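Long-range contacts in immunoglobulin-like protein (Pseudomonas aeruginosa, PDB 3N6Y), which is of unknown function but folds as a small all-beta, immunoglobulin-like domain and is probably exported from the cytoplasm: residues I12-F17 / A130-D135; G53-L58 / T100-Y105; T66-L71 / Q92-G97. All coordinates share one frame; numbering follows the deposited sequence. Where two conformers were deposited one is given.

Interaction 1: residues I12-F17 / A130-D135; sequences IEYGVF and AEKSFD
Y14 and K132 meet where the touching parts, 12-15 and 130-134, run nearly the same way, 15° apart; no backbone hydrogen bond joins them, and the contact rests mainly on side chains. The lysine can be followed outward over the tyrosine. Its CB starts toward strand 13-14, and CG comes within 4.0 Å of Y14 CG, at the root of the ring. The chain bends at chi2 (74°) and climbs: CD passes over the same ring carbon, and CE then settles above the middle of the ring, 3.4 Å from its centroid and almost exactly on the normal, a CH-pi contact. NZ ends 4.0 Å from that centroid and 22° off the normal, so the ammonium makes a cation-pi pair with the face its own methylene covers. Water 1 joins the two ends, 3.2 Å from Y14 OH, with a weak bond from K132 NZ.

To one side along the strands, I12 CD1 touches A130 CB at 3.8 Å. On the other, the chain turns a corner at G15, and its backbone N faces the edge of the F134 ring, 3.9 Å from CE1 and near the ring plane. F134 also meets F52 edge-to-face. Packing of strand 13-14 over strand 127-136 from a separate sheet, without backbone bonds between them, is characteristic of an immunoglobulin-like beta sandwich.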
loop_
_atom_site.group_PDB
_atom_site.type_symbol
_atom_site.label_atom_id
_atom_site.label_comp_id
_atom_site.label_asym_id
_atom_site.label_seq_id
_atom_site.Cartn_x
_atom_site.Cartn_y
_atom_site.Cartn_z
ATOM N N ILE A 12 4.492 -11.583 -2.531
ATOM C CA ILE A 12 4.187 -10.258 -2.008
ATOM C C ILE A 12 4.765 -10.149 -0.594
ATOM O O ILE A 12 4.511 -10.996 0.259
ATOM C CB ILE A 12 2.672 -9.994 -1.990
ATOM C CG1 ILE A 12 2.122 -9.931 -3.443
ATOM C CG2 ILE A 12 2.395 -8.708 -1.279
ATOM C CD1 ILE A 12 0.792 -10.630 -3.580
ATOM N N GLU A 13 5.555 -9.134 -0.313
ATOM C CA GLU A 13 6.006 -8.929 1.059
ATOM C C GLU A 13 4.920 -8.131 1.752
ATOM O O GLU A 13 4.336 -7.227 1.147
ATOM C CB GLU A 13 7.298 -8.122 1.092
ATOM C CG GLU A 13 8.445 -8.749 0.308
ATOM C CD GLU A 13 9.656 -7.824 0.211
ATOM O OE1 GLU A 13 10.412 -7.762 1.199
ATOM O OE2 GLU A 13 9.815 -7.146 -0.841
ATOM N N TYR A 14 4.704 -8.383 3.028
ATOM C CA TYR A 14 3.725 -7.580 3.757
ATOM C C TYR A 14 4.096 -7.483 5.225
ATOM O O TYR A 14 4.666 -8.437 5.793
ATOM C CB TYR A 14 2.318 -8.147 3.605
ATOM C CG TYR A 14 2.146 -9.456 4.253
ATOM C CD1 TYR A 14 1.788 -9.534 5.609
ATOM C CD2 TYR A 14 2.402 -10.647 3.564
ATOM C CE1 TYR A 14 1.636 -10.722 6.228
ATOM C CE2 TYR A 14 2.261 -11.861 4.180
ATOM C CZ TYR A 14 1.883 -11.904 5.509
ATOM O OH TYR A 14 1.759 -13.142 6.068
ATOM N N GLY A 15 3.718 -6.373 5.849
ATOM C CA GLY A 15 4.005 -6.138 7.251
ATOM C C GLY A 15 4.435 -4.748 7.628
ATOM O O GLY A 15 4.001 -3.781 7.007
ATOM N N VAL A 16 5.265 -4.657 8.661
ATOM C CA VAL A 16 5.738 -3.425 9.235
ATOM C C VAL A 16 7.125 -3.121 8.655
ATOM O O VAL A 16 8.040 -3.966 8.734
ATOM C CB VAL A 16 5.759 -3.460 10.792
ATOM C CG1 VAL A 16 6.457 -2.186 11.347
ATOM C CG2 VAL A 16 4.338 -3.590 11.363
ATOM N N PHE A 17 7.256 -1.919 8.101
ATOM C CA PHE A 17 8.499 -1.409 7.480
ATOM C C PHE A 17 9.409 -0.928 8.568
ATOM O O PHE A 17 8.993 -0.193 9.469
ATOM C CB PHE A 17 8.226 -0.268 6.508
ATOM C CG PHE A 17 7.632 -0.714 5.191
ATOM C CD1 PHE A 17 6.371 -1.290 5.127
ATOM C CD2 PHE A 17 8.319 -0.512 3.997
ATOM C CE1 PHE A 17 5.809 -1.675 3.890
ATOM C CE2 PHE A 17 7.772 -0.900 2.773
ATOM C CZ PHE A 17 6.514 -1.480 2.721
ATOM N N ALA A 130 -2.921 -7.167 -5.833
ATOM C CA ALA A 130 -2.515 -7.630 -4.506
ATOM C C ALA A 130 -3.354 -6.986 -3.417
ATOM O O ALA A 130 -3.787 -5.847 -3.586
ATOM C CB ALA A 130 -1.036 -7.366 -4.275
ATOM N N GLU A 131 -3.528 -7.697 -2.318
ATOM C CA GLU A 131 -4.245 -7.120 -1.166
ATOM C C GLU A 131 -3.772 -7.712 0.126
ATOM O O GLU A 131 -3.353 -8.891 0.153
ATOM C CB GLU A 131 -5.771 -7.303 -1.308
ATOM C CG GLU A 131 -6.331 -8.660 -0.982
ATOM C CD GLU A 131 -7.853 -8.622 -0.978
ATOM O OE1 GLU A 131 -8.412 -7.723 -0.292
ATOM O OE2 GLU A 131 -8.466 -9.490 -1.622
ATOM N N LYS A 132 -3.874 -6.923 1.194
ATOM C CA LYS A 132 -3.660 -7.408 2.527
ATOM C C LYS A 132 -4.483 -6.626 3.522
ATOM O O LYS A 132 -4.596 -5.379 3.393
ATOM C CB LYS A 132 -2.181 -7.306 2.936
ATOM C CG LYS A 132 -1.751 -8.426 3.875
ATOM C CD LYS A 132 -1.606 -9.789 3.132
ATOM C CE LYS A 132 -1.310 -10.883 4.053
ATOM N NZ LYS A 132 -1.393 -12.242 3.449
ATOM N N SER A 133 -5.008 -7.393 4.501
ATOM C CA SER A 133 -5.797 -6.846 5.625
ATOM C C SER A 133 -4.918 -6.804 6.861
ATOM O O SER A 133 -4.369 -7.859 7.247
ATOM C CB SER A 133 -7.061 -7.676 5.871
ATOM O OG SER A 133 -7.963 -7.463 4.797
ATOM N N PHE A 134 -4.794 -5.619 7.471
ATOM C CA PHE A 134 -4.038 -5.428 8.725
ATOM C C PHE A 134 -4.940 -5.053 9.899
ATOM O O PHE A 134 -5.873 -4.278 9.716
ATOM C CB PHE A 134 -3.005 -4.353 8.567
ATOM C CG PHE A 134 -2.051 -4.628 7.469
ATOM C CD1 PHE A 134 -0.865 -5.273 7.712
ATOM C CD2 PHE A 134 -2.322 -4.164 6.154
ATOM C CE1 PHE A 134 0.018 -5.513 6.691
ATOM C CE2 PHE A 134 -1.448 -4.417 5.133
ATOM C CZ PHE A 134 -0.281 -5.082 5.400
ATOM N N ASP A 135 -4.604 -5.584 11.068
ATOM C CA ASP A 135 -5.313 -5.340 12.329
ATOM C C ASP A 135 -4.427 -4.407 13.153
ATOM O O ASP A 135 -3.347 -4.822 13.587
ATOM C CB ASP A 135 -5.525 -6.681 13.061
ATOM C CG ASP A 135 -6.104 -6.515 14.438
ATOM O OD1 ASP A 135 -7.088 -5.766 14.578
ATOM O OD2 ASP A 135 -5.564 -7.134 15.395
HETATM O O HOH W 1 -1.439 -13.499 6.463
#

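Interaction 2: residues G53-L58 / T100-Y105; sequences GMRYQL and TDVMAY
G53 lies against A104 as a non-hydrogen-bonded pair, its bare CA 3.3 Å from M103 O in a CA-H...O contact. Next, M54 and M103 exchange two backbone bonds, M54 N to M103 O and M103 N to M54 O, both 2.9 Å. Their selenomethionine side chains lie alongside each other and point the same way, M54 CE reaching M103 SE, on the face turned to strand 116-124. R55 points to the other face, where its CG lies beside V102 CG2 at 3.9 Å; its guanidinium goes on to E13 and the carbonyl O of Q36. The alternation is that of antiparallel strands in an immunoglobulin-like sandwich, successive side chains turning alternately into and out of it.

Y56 pairs with D101 through two more backbone bonds, the shorter from D101 N to Y56 O at 2.8 Å. Y56 CG sits between the backbone N and the carbonyl carbon (chi1 37°), which lays the ring across the neighbouring strand with one face over D101 O, 3.6 Å from the ring plane. D101 CB presses on Y56 CE2 at 3.4 Å, and Y56 OH reaches M103 CB. Beyond Q57, L58 CD1 stands 3.9 Å from D101 OD1, an oxygen that also forms a salt bridge with K61.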
loop_
_atom_site.group_PDB
_atom_site.type_symbol
_atom_site.label_atom_id
_atom_site.label_comp_id
_atom_site.label_asym_id
_atom_site.label_seq_id
_atom_site.Cartn_x
_atom_site.Cartn_y
_atom_site.Cartn_z
ATOM N N GLY A 53 2.373 -2.045 5.204
ATOM C CA GLY A 53 1.820 -2.276 3.891
ATOM C C GLY A 53 2.481 -3.422 3.171
ATOM O O GLY A 53 2.853 -4.425 3.802
HETATM N N MSE A 54 2.593 -3.279 1.863
HETATM C CA MSE A 54 3.037 -4.285 0.917
HETATM C C MSE A 54 4.203 -3.778 0.036
HETATM O O MSE A 54 4.246 -2.576 -0.320
HETATM C CB MSE A 54 1.839 -4.722 0.029
HETATM C CG MSE A 54 0.828 -5.624 0.733
HETATM SE SE MSE A 54 -0.563 -6.099 -0.531
HETATM C CE MSE A 54 -1.295 -4.354 -0.819
ATOM N N ARG A 55 5.084 -4.702 -0.372
ATOM C CA ARG A 55 6.115 -4.446 -1.356
ATOM C C ARG A 55 6.063 -5.652 -2.293
ATOM O O ARG A 55 5.949 -6.804 -1.860
ATOM C CB ARG A 55 7.495 -4.261 -0.737
ATOM C CG ARG A 55 8.562 -3.930 -1.772
ATOM C CD ARG A 55 9.810 -3.374 -1.125
ATOM N NE ARG A 55 10.379 -4.380 -0.218
ATOM C CZ ARG A 55 11.101 -4.092 0.858
ATOM N NH1 ARG A 55 11.376 -2.843 1.191
ATOM N NH2 ARG A 55 11.534 -5.073 1.629
ATOM N N TYR A 56 6.119 -5.393 -3.579
ATOM C CA TYR A 56 5.874 -6.408 -4.600
ATOM C C TYR A 56 6.651 -6.067 -5.879
ATOM O O TYR A 56 7.159 -4.940 -6.053
ATOM C CB TYR A 56 4.359 -6.557 -4.897
ATOM C CG TYR A 56 3.591 -5.255 -4.868
ATOM C CD1 TYR A 56 3.052 -4.778 -3.688
ATOM C CD2 TYR A 56 3.447 -4.472 -6.015
ATOM C CE1 TYR A 56 2.384 -3.590 -3.643
ATOM C CE2 TYR A 56 2.766 -3.298 -5.978
ATOM C CZ TYR A 56 2.252 -2.842 -4.776
ATOM O OH TYR A 56 1.592 -1.647 -4.683
ATOM N N GLN A 57 6.748 -7.042 -6.763
ATOM C CA GLN A 57 7.384 -6.875 -8.072
ATOM C C GLN A 57 6.341 -7.102 -9.159
ATOM O O GLN A 57 5.493 -8.025 -9.043
ATOM C CB GLN A 57 8.533 -7.862 -8.254
ATOM C CG GLN A 57 9.598 -7.795 -7.189
ATOM C CD GLN A 57 10.575 -8.944 -7.316
ATOM O OE1 GLN A 57 11.356 -8.982 -8.249
ATOM N NE2 GLN A 57 10.483 -9.918 -6.408
ATOM N N LEU A 58 6.353 -6.201 -10.148
ATOM C CA LEU A 58 5.474 -6.283 -11.311
ATOM C C LEU A 58 6.275 -6.468 -12.608
ATOM O O LEU A 58 7.185 -5.675 -12.907
ATOM C CB LEU A 58 4.651 -5.005 -11.438
ATOM C CG LEU A 58 3.688 -4.677 -10.291
ATOM C CD1 LEU A 58 3.073 -3.239 -10.458
ATOM C CD2 LEU A 58 2.603 -5.787 -10.174
ATOM N N THR A 100 10.904 -2.681 -7.592
ATOM C CA THR A 100 9.815 -2.974 -6.688
ATOM C C THR A 100 8.830 -1.814 -6.681
ATOM O O THR A 100 9.162 -0.667 -6.962
ATOM C CB THR A 100 10.280 -3.222 -5.245
ATOM O OG1 THR A 100 10.961 -2.071 -4.757
ATOM C CG2 THR A 100 11.229 -4.411 -5.176
ATOM N N ASP A 101 7.606 -2.157 -6.309
ATOM C CA ASP A 101 6.520 -1.215 -6.114
ATOM C C ASP A 101 6.007 -1.411 -4.679
ATOM O O ASP A 101 6.125 -2.479 -4.143
ATOM C CB ASP A 101 5.403 -1.517 -7.116
ATOM C CG ASP A 101 5.771 -1.128 -8.542
ATOM O OD1 ASP A 101 6.469 -1.914 -9.212
ATOM O OD2 ASP A 101 5.376 -0.010 -8.952
ATOM N N VAL A 102 5.575 -0.339 -4.050
ATOM C CA VAL A 102 5.190 -0.308 -2.647
ATOM C C VAL A 102 3.836 0.340 -2.506
ATOM O O VAL A 102 3.495 1.297 -3.203
ATOM C CB VAL A 102 6.198 0.494 -1.833
ATOM C CG1 VAL A 102 5.735 0.709 -0.368
ATOM C CG2 VAL A 102 7.580 -0.173 -1.863
HETATM N N MSE A 103 3.058 -0.214 -1.608
HETATM C CA MSE A 103 1.821 0.414 -1.127
HETATM C C MSE A 103 1.890 0.402 0.396
HETATM O O MSE A 103 1.734 -0.641 1.032
HETATM C CB MSE A 103 0.558 -0.307 -1.601
HETATM C CG MSE A 103 -0.667 0.378 -1.074
HETATM SE SE MSE A 103 -2.263 -0.554 -1.728
HETATM C CE MSE A 103 -3.534 0.583 -0.755
ATOM N N ALA A 104 2.128 1.577 0.964
ATOM C CA ALA A 104 2.301 1.712 2.407
ATOM C C ALA A 104 1.518 2.875 2.988
ATOM O O ALA A 104 1.190 3.873 2.268
ATOM C CB ALA A 104 3.772 1.809 2.775
ATOM N N TYR A 105 1.304 2.781 4.292
ATOM C CA TYR A 105 0.646 3.791 5.082
ATOM C C TYR A 105 1.448 3.986 6.353
ATOM O O TYR A 105 1.838 2.982 6.959
ATOM C CB TYR A 105 -0.790 3.399 5.423
ATOM C CG TYR A 105 -1.614 4.542 5.970
ATOM C CD1 TYR A 105 -1.660 4.793 7.329
ATOM C CD2 TYR A 105 -2.329 5.393 5.112
ATOM C CE1 TYR A 105 -2.418 5.861 7.840
ATOM C CE2 TYR A 105 -3.106 6.481 5.616
ATOM C CZ TYR A 105 -3.140 6.673 6.986
ATOM O OH TYR A 105 -3.871 7.691 7.508
HETATM O O HOH W 2 2.401 0.430 -5.685
HETATM O O HOH W 3 8.108 -4.015 -9.782
#

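Interaction 3: residues T66-L71 / Q92-G97; sequences TPLTLL and QKLVPG
The last antiparallel pair between strands 68-74 and 84-92 sits here, where the second strand runs out into the loop that leads to strand 101-106. L68 and Q92 form a hydrogen-bonded pair: L68 N donates to Q92 O at 2.8 Å, and Q92 N donates to L68 O at 2.9 Å. Neither bond lies flat with its acceptor; the donors are tilted 30° and 24° from the respective carbonyl planes.

The side chains of L68 and Q92 leave the same face and run alongside each other. Q92 is extended, with CG anti to the backbone N (chi1 175°), which carries its amide alongside L68 and L70. NE2 comes 4.0 Å from L68 CD1, while OE1 lies 3.9 Å from L70 CD1. NE2 is also close to D101 OD2.

Past the pair the chains separate, but contact continues. P67 CB rests 3.4 Å from Q92 O, the carbonyl already gripped by L68 N. L94 then turns its end back across L68 at about a right angle, CD2 meeting L68 CG at 3.6 Å, and its other methyl, CD1, reaches T66 O at 3.5 Å. Both leucines also touch L58 of strand 51-59. The end of an antiparallel strand pair, its chain leaving for strand 101-106 of the other sheet while L68 and L94 close on L58, is consistent with the rim of an immunoglobulin-like beta sandwich core.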
loop_
_atom_site.group_PDB
_atom_site.type_symbol
_atom_site.label_atom_id
_atom_site.label_comp_id
_atom_site.label_asym_id
_atom_site.label_seq_id
_atom_site.Cartn_x
_atom_site.Cartn_y
_atom_site.Cartn_z
ATOM N N THR A 66 -2.114 1.762 -18.042
ATOM C CA THR A 66 -3.007 2.265 -16.995
ATOM C C THR A 66 -2.226 2.260 -15.664
ATOM O O THR A 66 -1.610 1.266 -15.299
ATOM C CB THR A 66 -4.250 1.386 -16.888
ATOM O OG1 THR A 66 -4.955 1.382 -18.146
ATOM C CG2 THR A 66 -5.233 1.820 -15.755
ATOM N N PRO A 67 -2.235 3.393 -14.959
ATOM C CA PRO A 67 -1.573 3.485 -13.670
ATOM C C PRO A 67 -2.218 2.606 -12.610
ATOM O O PRO A 67 -3.281 1.964 -12.844
ATOM C CB PRO A 67 -1.740 4.963 -13.334
ATOM C CG PRO A 67 -3.092 5.219 -13.814
ATOM C CD PRO A 67 -3.116 4.544 -15.165
ATOM N N LEU A 68 -1.533 2.502 -11.477
ATOM C CA LEU A 68 -2.086 1.777 -10.365
ATOM C C LEU A 68 -3.027 2.673 -9.584
ATOM O O LEU A 68 -2.842 3.865 -9.475
ATOM C CB LEU A 68 -0.996 1.251 -9.438
ATOM C CG LEU A 68 0.031 0.309 -10.051
ATOM C CD1 LEU A 68 1.027 -0.131 -8.916
ATOM C CD2 LEU A 68 -0.695 -0.885 -10.750
ATOM N N THR A 69 -4.061 2.063 -9.027
ATOM C CA THR A 69 -4.905 2.699 -8.011
ATOM C C THR A 69 -4.615 1.955 -6.690
ATOM O O THR A 69 -4.857 0.730 -6.558
ATOM C CB THR A 69 -6.397 2.610 -8.337
ATOM O OG1 THR A 69 -6.686 3.250 -9.593
ATOM C CG2 THR A 69 -7.225 3.342 -7.254
ATOM N N LEU A 70 -4.092 2.693 -5.714
ATOM C CA LEU A 70 -3.865 2.151 -4.369
ATOM C C LEU A 70 -5.065 2.553 -3.528
ATOM O O LEU A 70 -5.246 3.751 -3.222
ATOM C CB LEU A 70 -2.588 2.682 -3.705
ATOM C CG LEU A 70 -1.192 2.224 -4.146
ATOM C CD1 LEU A 70 -1.010 2.275 -5.683
ATOM C CD2 LEU A 70 -0.143 3.123 -3.517
ATOM N N LEU A 71 -5.862 1.570 -3.166
ATOM C CA LEU A 71 -7.121 1.792 -2.448
ATOM C C LEU A 71 -6.902 1.369 -1.021
ATOM O O LEU A 71 -6.752 0.200 -0.734
ATOM C CB LEU A 71 -8.253 0.969 -3.045
ATOM C CG LEU A 71 -9.578 1.142 -2.294
ATOM C CD1 LEU A 71 -10.071 2.648 -2.402
ATOM C CD2 LEU A 71 -10.621 0.153 -2.816
ATOM N N GLN A 92 -0.869 5.916 -8.934
ATOM C CA GLN A 92 0.584 5.803 -9.090
ATOM C C GLN A 92 0.931 5.395 -10.519
ATOM O O GLN A 92 0.622 4.268 -10.934
ATOM C CB GLN A 92 1.146 4.755 -8.109
ATOM C CG GLN A 92 2.662 4.457 -8.247
ATOM C CD GLN A 92 3.136 3.266 -7.369
ATOM O OE1 GLN A 92 2.755 3.160 -6.208
ATOM N NE2 GLN A 92 3.969 2.377 -7.932
ATOM N N LYS A 93 1.593 6.281 -11.264
ATOM C CA LYS A 93 2.077 5.902 -12.613
ATOM C C LYS A 93 3.120 4.777 -12.484
ATOM O O LYS A 93 4.006 4.831 -11.657
ATOM C CB LYS A 93 2.693 7.106 -13.330
ATOM C CG LYS A 93 3.309 6.795 -14.711
ATOM C CD LYS A 93 3.304 8.048 -15.613
ATOM C CE LYS A 93 4.184 7.924 -16.862
ATOM N NZ LYS A 93 3.949 6.701 -17.701
ATOM N N LEU A 94 2.977 3.752 -13.323
ATOM C CA LEU A 94 3.943 2.687 -13.385
ATOM C C LEU A 94 5.278 3.175 -13.953
ATOM O O LEU A 94 5.335 3.896 -14.924
ATOM C CB LEU A 94 3.385 1.558 -14.260
ATOM C CG LEU A 94 2.205 0.791 -13.625
ATOM C CD1 LEU A 94 1.555 -0.043 -14.725
ATOM C CD2 LEU A 94 2.657 -0.067 -12.440
ATOM N N VAL A 95 6.362 2.771 -13.316
ATOM C CA VAL A 95 7.717 3.117 -13.760
ATOM C C VAL A 95 8.400 1.838 -14.179
ATOM O O VAL A 95 8.757 1.039 -13.337
ATOM C CB VAL A 95 8.501 3.789 -12.615
ATOM C CG1 VAL A 95 9.920 3.991 -12.968
ATOM C CG2 VAL A 95 7.800 5.113 -12.214
ATOM N N PRO A 96 8.589 1.627 -15.496
ATOM C CA PRO A 96 9.066 0.326 -15.968
ATOM C C PRO A 96 10.353 -0.161 -15.262
ATOM O O PRO A 96 10.499 -1.342 -14.932
ATOM C CB PRO A 96 9.292 0.567 -17.472
ATOM C CG PRO A 96 8.301 1.651 -17.830
ATOM C CD PRO A 96 8.247 2.531 -16.607
ATOM N N GLY A 97 11.255 0.742 -14.963
ATOM C CA GLY A 97 12.572 0.322 -14.471
ATOM C C GLY A 97 12.693 0.300 -12.982
ATOM O O GLY A 97 13.771 0.013 -12.448
#

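Interaction 2 is the central contact and joins the other two, whose nearest atoms are about 7 Å apart. Interactions 1 and 2 meet through strand 51-59, next to strand 13-14: a probable backbone hydrogen bond from G15 N to G53 O links them, and the M54 side chain lies against E131. Interactions 2 and 3 meet between the sheets, where M103 packs on L70. Their chemistry follows their place. Backbone bonds within a sheet hold 53-58 to 100-105 and, more briefly, 66-71 to 92-97, whereas 12-17 and 130-135 rely mostly on side chains packed between sheets, with no hydrogen bond across. Each contact is partly buried, interaction 3 lying farthest from the centre of the chain.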